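Long-range contacts in Ral guanine nucleotide dissociation stimulator-like 2 (Mus musculus, PDB 4JGW), which probably acts as a guanine nucleotide exchange factor for small G proteins and associates with the GTP-bound forms of Rap1A and H-Ras in vitro: residues E9-W17 / T27-P35; T55-L63 / F75-F86. One frame throughout, in Å; residues are numbered along the deposited sequence.

Contact 1: E9-W17 / T27-P35; sequences EEEASVSVW and TVTSRQYRP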
loop_
_atom_site.group_PDB
_atom_site.type_symbol
_atom_site.label_atom_id
_atom_site.label_comp_id
_atom_site.label_asym_id
_atom_site.label_seq_id
_atom_site.Cartn_x
_atom_site.Cartn_y
_atom_site.Cartn_z
ATOM N N GLU A 9 23.132 -6.750 -26.711
ATOM C CA GLU A 9 22.606 -5.844 -25.645
ATOM C C GLU A 9 23.272 -4.464 -25.672
ATOM O O GLU A 9 22.803 -3.527 -25.020
ATOM C CB GLU A 9 22.746 -6.490 -24.259
ATOM C CG GLU A 9 24.181 -6.805 -23.833
ATOM C CD GLU A 9 24.262 -7.473 -22.467
ATOM O OE1 GLU A 9 23.399 -7.198 -21.606
ATOM O OE2 GLU A 9 25.201 -8.271 -22.253
ATOM N N GLU A 10 24.364 -4.351 -26.425
ATOM C CA GLU A 10 25.059 -3.081 -26.606
ATOM C C GLU A 10 24.353 -2.264 -27.687
ATOM O O GLU A 10 24.162 -2.741 -28.809
ATOM C CB GLU A 10 26.525 -3.323 -26.983
ATOM C CG GLU A 10 27.450 -2.133 -26.736
ATOM C CD GLU A 10 27.888 -2.009 -25.285
ATOM O OE1 GLU A 10 28.593 -2.916 -24.792
ATOM O OE2 GLU A 10 27.538 -0.996 -24.642
ATOM N N GLU A 11 23.958 -1.039 -27.342
ATOM C CA GLU A 11 23.215 -0.181 -28.267
ATOM C C GLU A 11 24.122 0.701 -29.126
ATOM O O GLU A 11 25.249 1.017 -28.738
ATOM C CB GLU A 11 22.176 0.668 -27.523
ATOM C CG GLU A 11 22.745 1.719 -26.575
ATOM C CD GLU A 11 21.669 2.608 -25.973
ATOM O OE1 GLU A 11 20.547 2.114 -25.726
ATOM O OE2 GLU A 11 21.945 3.802 -25.740
ATOM N N ALA A 12 23.612 1.089 -30.293
ATOM C CA ALA A 12 24.351 1.919 -31.240
ATOM C C ALA A 12 23.717 3.299 -31.425
ATOM O O ALA A 12 24.421 4.273 -31.703
ATOM C CB ALA A 12 24.479 1.207 -32.583
ATOM N N SER A 13 22.395 3.370 -31.269
ATOM C CA SER A 13 21.639 4.608 -31.486
ATOM C C SER A 13 20.313 4.619 -30.720
ATOM O O SER A 13 19.655 3.587 -30.589
ATOM C CB SER A 13 21.378 4.811 -32.983
ATOM O OG SER A 13 20.701 6.032 -33.234
ATOM N N VAL A 14 19.935 5.795 -30.217
ATOM C CA VAL A 14 18.640 6.009 -29.559
ATOM C C VAL A 14 18.024 7.327 -30.038
ATOM O O VAL A 14 18.634 8.393 -29.900
ATOM C CB VAL A 14 18.757 6.014 -28.005
ATOM C CG1 VAL A 14 17.455 6.486 -27.357
ATOM C CG2 VAL A 14 19.121 4.635 -27.479
ATOM N N SER A 15 16.821 7.244 -30.602
ATOM C CA SER A 15 16.094 8.425 -31.067
ATOM C C SER A 15 14.800 8.628 -30.284
ATOM O O SER A 15 14.019 7.692 -30.108
ATOM C CB SER A 15 15.798 8.322 -32.565
ATOM O OG SER A 15 16.999 8.308 -33.317
ATOM N N VAL A 16 14.585 9.858 -29.817
ATOM C CA VAL A 16 13.408 10.202 -29.016
ATOM C C VAL A 16 12.714 11.447 -29.575
ATOM O O VAL A 16 13.344 12.491 -29.745
ATOM C CB VAL A 16 13.778 10.437 -27.522
ATOM C CG1 VAL A 16 12.536 10.737 -26.689
ATOM C CG2 VAL A 16 14.522 9.236 -26.948
ATOM N N TRP A 17 11.417 11.323 -29.858
ATOM C CA TRP A 17 10.609 12.457 -30.317
ATOM C C TRP A 17 9.167 12.389 -29.808
ATOM O O TRP A 17 8.705 11.337 -29.359
ATOM C CB TRP A 17 10.648 12.579 -31.847
ATOM C CG TRP A 17 9.909 11.501 -32.589
ATOM C CD1 TRP A 17 8.607 11.535 -32.998
ATOM C CD2 TRP A 17 10.432 10.239 -33.025
ATOM N NE1 TRP A 17 8.283 10.371 -33.652
ATOM C CE2 TRP A 17 9.385 9.558 -33.684
ATOM C CE3 TRP A 17 11.683 9.615 -32.919
ATOM C CZ2 TRP A 17 9.549 8.283 -34.240
ATOM C CZ3 TRP A 17 11.846 8.346 -33.469
ATOM C CH2 TRP A 17 10.782 7.695 -34.121
ATOM N N THR A 27 5.160 9.963 -26.573
ATOM C CA THR A 27 6.602 9.985 -26.783
ATOM C C THR A 27 7.039 8.674 -27.430
ATOM O O THR A 27 6.846 7.592 -26.868
ATOM C CB THR A 27 7.377 10.221 -25.465
ATOM O OG1 THR A 27 7.000 11.484 -24.909
ATOM C CG2 THR A 27 8.880 10.227 -25.711
ATOM N N VAL A 28 7.609 8.784 -28.626
ATOM C CA VAL A 28 8.159 7.627 -29.322
ATOM C C VAL A 28 9.655 7.533 -29.042
ATOM O O VAL A 28 10.379 8.527 -29.135
ATOM C CB VAL A 28 7.897 7.676 -30.851
ATOM C CG1 VAL A 28 8.310 6.361 -31.510
ATOM C CG2 VAL A 28 6.432 7.962 -31.138
ATOM N N THR A 29 10.098 6.334 -28.680
ATOM C CA THR A 29 11.509 6.051 -28.471
ATOM C C THR A 29 11.908 4.898 -29.382
ATOM O O THR A 29 11.217 3.884 -29.443
ATOM C CB THR A 29 11.800 5.685 -26.999
ATOM O OG1 THR A 29 11.247 6.689 -26.139
ATOM C CG2 THR A 29 13.299 5.579 -26.745
ATOM N N SER A 30 13.015 5.065 -30.099
ATOM C CA SER A 30 13.524 4.024 -30.983
ATOM C C SER A 30 14.987 3.738 -30.668
ATOM O O SER A 30 15.853 4.598 -30.849
ATOM C CB SER A 30 13.352 4.425 -32.450
ATOM O OG SER A 30 13.491 3.304 -33.303
ATOM N N ARG A 31 15.249 2.525 -30.187
ATOM C CA ARG A 31 16.590 2.126 -29.771
ATOM C C ARG A 31 17.150 1.059 -30.707
ATOM O O ARG A 31 16.597 -0.040 -30.815
ATOM C CB ARG A 31 16.580 1.618 -28.324
ATOM C CG ARG A 31 15.899 2.552 -27.326
ATOM C CD ARG A 31 15.580 1.832 -26.017
ATOM N NE ARG A 31 14.377 2.367 -25.376
ATOM C CZ ARG A 31 13.133 1.991 -25.669
ATOM N NH1 ARG A 31 12.908 1.069 -26.600
ATOM N NH2 ARG A 31 12.105 2.538 -25.029
ATOM N N GLN A 32 18.241 1.396 -31.389
ATOM C CA GLN A 32 18.925 0.458 -32.272
ATOM C C GLN A 32 20.065 -0.220 -31.521
ATOM O O GLN A 32 20.996 0.440 -31.054
ATOM C CB GLN A 32 19.451 1.169 -33.527
ATOM C CG GLN A 32 20.138 0.249 -34.543
ATOM C CD GLN A 32 19.180 -0.718 -35.217
ATOM O OE1 GLN A 32 18.273 -0.310 -35.942
ATOM N NE2 GLN A 32 19.384 -2.010 -34.988
ATOM N N TYR A 33 19.976 -1.541 -31.404
ATOM C CA TYR A 33 21.015 -2.334 -30.762
ATOM C C TYR A 33 21.919 -2.991 -31.798
ATOM O O TYR A 33 21.502 -3.244 -32.931
ATOM C CB TYR A 33 20.394 -3.401 -29.855
ATOM C CG TYR A 33 19.795 -2.855 -28.576
ATOM C CD1 TYR A 33 18.461 -2.448 -28.522
ATOM C CD2 TYR A 33 20.563 -2.744 -27.417
ATOM C CE1 TYR A 33 17.906 -1.946 -27.348
ATOM C CE2 TYR A 33 20.019 -2.244 -26.236
ATOM C CZ TYR A 33 18.691 -1.848 -26.209
ATOM O OH TYR A 33 18.154 -1.353 -25.043
ATOM N N ARG A 34 23.162 -3.252 -31.402
ATOM C CA ARG A 34 24.098 -4.003 -32.229
ATOM C C ARG A 34 23.678 -5.471 -32.245
ATOM O O ARG A 34 23.200 -5.984 -31.232
ATOM C CB ARG A 34 25.524 -3.861 -31.695
ATOM C CG ARG A 34 26.145 -2.487 -31.915
ATOM C CD ARG A 34 27.586 -2.454 -31.429
ATOM N NE ARG A 34 28.221 -1.160 -31.671
ATOM C CZ ARG A 34 28.329 -0.186 -30.768
ATOM N NH1 ARG A 34 27.845 -0.342 -29.541
ATOM N NH2 ARG A 34 28.927 0.953 -31.095
ATOM N N PRO A 35 23.835 -6.148 -33.398
ATOM C CA PRO A 35 23.467 -7.564 -33.483
ATOM C C PRO A 35 24.416 -8.439 -32.667
ATOM O O PRO A 35 25.585 -8.081 -32.493
ATOM C CB PRO A 35 23.597 -7.873 -34.976
ATOM C CG PRO A 35 24.566 -6.864 -35.494
ATOM C CD PRO A 35 24.344 -5.628 -34.683
#

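Contact 2: T55-L63 / F75-F86; sequences TLEALVRHL and FTPALLATHRAF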
loop_
_atom_site.group_PDB
_atom_site.type_symbol
_atom_site.label_atom_id
_atom_site.label_comp_id
_atom_site.label_asym_id
_atom_site.label_seq_id
_atom_site.Cartn_x
_atom_site.Cartn_y
_atom_site.Cartn_z
ATOM N N THR A 55 -6.725 13.634 -22.642
ATOM C CA THR A 55 -8.063 13.687 -22.062
ATOM C C THR A 55 -8.475 12.302 -21.582
ATOM O O THR A 55 -7.916 11.291 -22.021
ATOM C CB THR A 55 -9.118 14.202 -23.071
ATOM O OG1 THR A 55 -9.216 13.293 -24.173
ATOM C CG2 THR A 55 -8.758 15.594 -23.586
ATOM N N LEU A 56 -9.460 12.263 -20.688
ATOM C CA LEU A 56 -9.991 11.010 -20.166
ATOM C C LEU A 56 -10.484 10.101 -21.296
ATOM O O LEU A 56 -10.329 8.877 -21.235
ATOM C CB LEU A 56 -11.108 11.295 -19.158
ATOM C CG LEU A 56 -11.483 10.226 -18.126
ATOM C CD1 LEU A 56 -10.269 9.686 -17.373
ATOM C CD2 LEU A 56 -12.508 10.790 -17.151
ATOM N N GLU A 57 -11.058 10.716 -22.329
ATOM C CA GLU A 57 -11.518 10.005 -23.520
ATOM C C GLU A 57 -10.343 9.434 -24.322
ATOM O O GLU A 57 -10.431 8.329 -24.867
ATOM C CB GLU A 57 -12.360 10.933 -24.407
ATOM C CG GLU A 57 -13.753 11.279 -23.857
ATOM C CD GLU A 57 -13.735 12.303 -22.720
ATOM O OE1 GLU A 57 -12.694 12.963 -22.499
ATOM O OE2 GLU A 57 -14.777 12.448 -22.044
ATOM N N ALA A 58 -9.250 10.192 -24.388
ATOM C CA ALA A 58 -8.046 9.772 -25.107
ATOM C C ALA A 58 -7.309 8.653 -24.375
ATOM O O ALA A 58 -6.695 7.788 -25.006
ATOM C CB ALA A 58 -7.122 10.956 -25.338
ATOM N N LEU A 59 -7.370 8.677 -23.044
ATOM C CA LEU A 59 -6.797 7.613 -22.223
ATOM C C LEU A 59 -7.472 6.277 -22.526
ATOM O O LEU A 59 -6.804 5.247 -22.618
ATOM C CB LEU A 59 -6.911 7.938 -20.726
ATOM C CG LEU A 59 -6.227 9.186 -20.150
ATOM C CD1 LEU A 59 -6.324 9.192 -18.630
ATOM C CD2 LEU A 59 -4.774 9.313 -20.580
ATOM N N VAL A 60 -8.794 6.316 -22.697
ATOM C CA VAL A 60 -9.589 5.123 -22.990
ATOM C C VAL A 60 -9.329 4.588 -24.404
ATOM O O VAL A 60 -9.311 3.372 -24.611
ATOM C CB VAL A 60 -11.103 5.375 -22.744
ATOM C CG1 VAL A 60 -11.957 4.208 -23.245
ATOM C CG2 VAL A 60 -11.362 5.619 -21.259
ATOM N N ARG A 61 -9.125 5.494 -25.364
ATOM C CA ARG A 61 -8.755 5.108 -26.732
ATOM C C ARG A 61 -7.428 4.354 -26.740
ATOM O O ARG A 61 -7.301 3.313 -27.384
ATOM C CB ARG A 61 -8.674 6.327 -27.663
ATOM C CG ARG A 61 -10.022 6.895 -28.089
ATOM C CD ARG A 61 -9.893 7.843 -29.287
ATOM N NE ARG A 61 -9.222 9.100 -28.949
ATOM C CZ ARG A 61 -9.833 10.190 -28.488
ATOM N NH1 ARG A 61 -11.147 10.202 -28.295
ATOM N NH2 ARG A 61 -9.126 11.278 -28.212
ATOM N N HIS A 62 -6.452 4.891 -26.009
ATOM C CA HIS A 62 -5.143 4.265 -25.841
ATOM C C HIS A 62 -5.258 2.952 -25.054
ATOM O O HIS A 62 -4.566 1.978 -25.357
ATOM C CB HIS A 62 -4.189 5.248 -25.149
ATOM C CG HIS A 62 -2.762 4.793 -25.093
ATOM N ND1 HIS A 62 -2.022 4.506 -26.220
ATOM C CD2 HIS A 62 -1.930 4.610 -24.041
ATOM C CE1 HIS A 62 -0.801 4.148 -25.864
ATOM N NE2 HIS A 62 -0.717 4.206 -24.546
ATOM N N LEU A 63 -6.155 2.930 -24.067
ATOM C CA LEU A 63 -6.425 1.735 -23.257
ATOM C C LEU A 63 -6.868 0.553 -24.121
ATOM O O LEU A 63 -6.417 -0.578 -23.922
ATOM C CB LEU A 63 -7.517 2.030 -22.222
ATOM C CG LEU A 63 -7.502 1.471 -20.790
ATOM C CD1 LEU A 63 -8.941 1.289 -20.296
ATOM C CD2 LEU A 63 -6.718 0.177 -20.627
ATOM N N PHE A 75 1.167 1.423 -19.126
ATOM C CA PHE A 75 -0.057 2.220 -19.231
ATOM C C PHE A 75 -1.303 1.571 -18.630
ATOM O O PHE A 75 -1.966 2.172 -17.785
ATOM C CB PHE A 75 -0.344 2.634 -20.677
ATOM C CG PHE A 75 -1.569 3.490 -20.816
ATOM C CD1 PHE A 75 -1.505 4.856 -20.570
ATOM C CD2 PHE A 75 -2.792 2.926 -21.159
ATOM C CE1 PHE A 75 -2.636 5.650 -20.677
ATOM C CE2 PHE A 75 -3.932 3.715 -21.271
ATOM C CZ PHE A 75 -3.853 5.078 -21.032
ATOM N N THR A 76 -1.616 0.360 -19.085
ATOM C CA THR A 76 -2.822 -0.352 -18.670
ATOM C C THR A 76 -2.891 -0.599 -17.152
ATOM O O THR A 76 -3.878 -0.219 -16.523
ATOM C CB THR A 76 -3.005 -1.671 -19.472
ATOM O OG1 THR A 76 -2.978 -1.380 -20.875
ATOM C CG2 THR A 76 -4.320 -2.361 -19.122
ATOM N N PRO A 77 -1.851 -1.222 -16.558
ATOM C CA PRO A 77 -1.925 -1.445 -15.110
ATOM C C PRO A 77 -1.887 -0.151 -14.290
ATOM O O PRO A 77 -2.550 -0.067 -13.257
ATOM C CB PRO A 77 -0.694 -2.312 -14.820
ATOM C CG PRO A 77 0.241 -2.040 -15.948
ATOM C CD PRO A 77 -0.635 -1.826 -17.140
ATOM N N ALA A 78 -1.127 0.840 -14.756
ATOM C CA ALA A 78 -1.049 2.141 -14.090
ATOM C C ALA A 78 -2.389 2.868 -14.083
ATOM O O ALA A 78 -2.801 3.391 -13.048
ATOM C CB ALA A 78 0.033 3.015 -14.722
ATOM N N LEU A 79 -3.065 2.899 -15.233
ATOM C CA LEU A 79 -4.367 3.562 -15.341
ATOM C C LEU A 79 -5.392 2.861 -14.451
ATOM O O LEU A 79 -6.108 3.516 -13.692
ATOM C CB LEU A 79 -4.870 3.587 -16.793
ATOM C CG LEU A 79 -5.722 4.758 -17.327
ATOM C CD1 LEU A 79 -6.439 4.352 -18.606
ATOM C CD2 LEU A 79 -6.735 5.326 -16.334
ATOM N N LEU A 80 -5.444 1.533 -14.546
ATOM C CA LEU A 80 -6.391 0.733 -13.770
ATOM C C LEU A 80 -6.171 0.859 -12.265
ATOM O O LEU A 80 -7.128 0.824 -11.496
ATOM C CB LEU A 80 -6.348 -0.743 -14.192
ATOM C CG LEU A 80 -6.850 -1.116 -15.595
ATOM C CD1 LEU A 80 -6.690 -2.611 -15.841
ATOM C CD2 LEU A 80 -8.301 -0.683 -15.832
ATOM N N ALA A 81 -4.914 1.013 -11.857
ATOM C CA ALA A 81 -4.564 1.114 -10.441
ATOM C C ALA A 81 -4.782 2.511 -9.854
ATOM O O ALA A 81 -5.130 2.640 -8.681
ATOM C CB ALA A 81 -3.129 0.663 -10.211
ATOM N N THR A 82 -4.581 3.547 -10.668
ATOM C CA THR A 82 -4.613 4.931 -10.184
ATOM C C THR A 82 -5.878 5.723 -10.548
ATOM O O THR A 82 -6.032 6.862 -10.110
ATOM C CB THR A 82 -3.378 5.739 -10.666
ATOM O OG1 THR A 82 -3.390 5.839 -12.096
ATOM C CG2 THR A 82 -2.075 5.089 -10.206
ATOM N N HIS A 83 -6.776 5.129 -11.334
ATOM C CA HIS A 83 -7.910 5.871 -11.911
ATOM C C HIS A 83 -8.821 6.574 -10.897
ATOM O O HIS A 83 -9.369 7.637 -11.190
ATOM C CB HIS A 83 -8.728 5.000 -12.874
ATOM C CG HIS A 83 -9.649 4.033 -12.199
ATOM N ND1 HIS A 83 -9.223 2.821 -11.699
ATOM C CD2 HIS A 83 -10.981 4.091 -11.959
ATOM C CE1 HIS A 83 -10.250 2.180 -11.171
ATOM N NE2 HIS A 83 -11.329 2.928 -11.317
ATOM N N ARG A 84 -8.962 5.990 -9.710
ATOM C CA ARG A 84 -9.837 6.546 -8.677
ATOM C C ARG A 84 -9.309 7.853 -8.087
ATOM O O ARG A 84 -10.014 8.524 -7.333
ATOM C CB ARG A 84 -10.094 5.520 -7.571
ATOM C CG ARG A 84 -10.968 4.366 -8.008
ATOM C CD ARG A 84 -11.520 3.609 -6.819
ATOM N NE ARG A 84 -12.701 2.837 -7.199
ATOM C CZ ARG A 84 -13.618 2.390 -6.350
ATOM N NH1 ARG A 84 -13.508 2.632 -5.048
ATOM N NH2 ARG A 84 -14.656 1.701 -6.808
ATOM N N ALA A 85 -8.074 8.210 -8.436
ATOM C CA ALA A 85 -7.475 9.464 -7.987
ATOM C C ALA A 85 -7.938 10.667 -8.813
ATOM O O ALA A 85 -7.933 11.797 -8.317
ATOM C CB ALA A 85 -5.955 9.363 -7.994
ATOM N N PHE A 86 -8.333 10.425 -10.064
ATOM C CA PHE A 86 -8.727 11.510 -10.979
ATOM C C PHE A 86 -10.085 11.313 -11.660
ATOM O O PHE A 86 -10.670 12.268 -12.174
ATOM C CB PHE A 86 -7.627 11.788 -12.021
ATOM C CG PHE A 86 -7.219 10.582 -12.830
ATOM C CD1 PHE A 86 -7.848 10.287 -14.034
ATOM C CD2 PHE A 86 -6.188 9.750 -12.394
ATOM C CE1 PHE A 86 -7.467 9.176 -14.787
ATOM C CE2 PHE A 86 -5.801 8.638 -13.141
ATOM C CZ PHE A 86 -6.440 8.353 -14.338
HETATM O O HOH W 1 -4.532 -2.213 -23.144
#

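Contact 1: E9-W17 / T27-P35
Val14 pairs with Arg31 and Val16 with Thr29 as non-hydrogen-bonded pairs of an antiparallel beta hairpin, the axes of strands 13-17 and 27-33 running 4.7 Å apart at 173°. Alternating with them, the hydrogen-bonded pairs Ser13-Gln32, Ser15-Ser30 and Trp17-Val28 each close two backbone bonds. A classic beta bulge interrupts the register at the N-terminal end: Gln32 O accepts from both Ala12 N, at 2.8 Å, and Ser13 N, a longer bond of 3.3 Å. Beyond it, Arg34 N reaches Glu10 O, and the Arg34 guanidinium has Ala12 CB over one face and Glu10 CG at its edge. Glu11 and Tyr33 still pair, their side chains parting beyond the touch of Glu11 CB on Tyr33 CD2.

On one face Val14, Val16, Thr29 and Arg31 line up. Val14 CG2 lies 3.8 Å from Arg31 CG, and Val16 CG2 meets Thr29 CG2. The Arg31 guanidinium carries Thr29 CG2 over one face, and its NH2 bonds weakly to Ser48 on strand 46-54.

The other face carries Ser13, Ser15, Ser30 and Gln32, and at its end Trp17 and Val28 meet. With CG set between backbone N and carbonyl carbon (chi1 71°), the indole folds across to Val28 and its NE1 bonds to Glu19. Val28 CB stands over the five-membered ring, 4.0 Å from its centroid, a CH-pi contact, and Val28 CG1 closes to 3.6 Å from Trp17 CZ2.

Contact 2: T55-L63 / F75-F86
Phe75 and His62 open the meeting of helices 56-63 and 75-82, two short helices of the RasGEF N-terminal motif whose axes approach to 10.7 Å and cross at -136°. Phe75 leaves its helix with CG anti to the backbone N (chi1 -178°), which lays its ring against the partner helix. His62 presents an edge to the Phe75 face in a T-shaped stack, planes 74° apart, with His62 CD2 over the centre of the phenyl ring. The neighbouring ring atom, His62 NE2, hydrogen-bonds to Asp72, which holds the imidazole in this rotation. The phenyl rim turns toward the helix backbone: Phe75 CZ comes within 3.4 Å of Leu59 O near the ring plane, though that carbonyl is already engaged by Leu63 N.

One residue on, Thr76 CG2 packs 3.8 Å from Leu63 CD2. A water joins the same two residues, donating to Leu63 O at 2.6 Å and hydrogen-bonding to Thr76 OG1, so a helix-end carbonyl gains a polar partner beside an apolar contact. A turn later Leu79 points at the other helix; its CD1 touches Leu63 CG at 3.8 Å and also reaches Leu59 CB.

Phe86 ends the segment. Leu56 CD1 approaches Phe86 CE1 at the ring edge, 3.8 Å away, and Leu59 CD1 lies against the same carbon, while His83 O sits over the centre of one phenyl face.

Around this largely buried interface, Val121 of helix 108-128 touches Leu63 and Thr76, Leu95 of helix 89-101 packs on Leu56, and Phe416 and Arg419 of helix 416-436 meet Phe75 and Phe86 respectively; Phe26, from strand 24-33, brings a second ring edge-to-face with His62.

Both segments of contact 1 precede those of contact 2 in the sequence, their centres about 27 Å apart and their nearest atoms about 8 Å. Strand 46-54 bridges them: it continues the hairpin's antiparallel sheet and leads directly into helix 56-63. Contact 1 is a surface hairpin about 35 Å from the centre of the chain, whereas contact 2 lies about 19 Å from it, within the RasGEF N-terminal motif. Strand 414-415 completes the sheet, and helix 416-436 follows it to cover contact 2. Sheet and helix pair thus both join the N-terminal part of the chain to the Ras-GEF part.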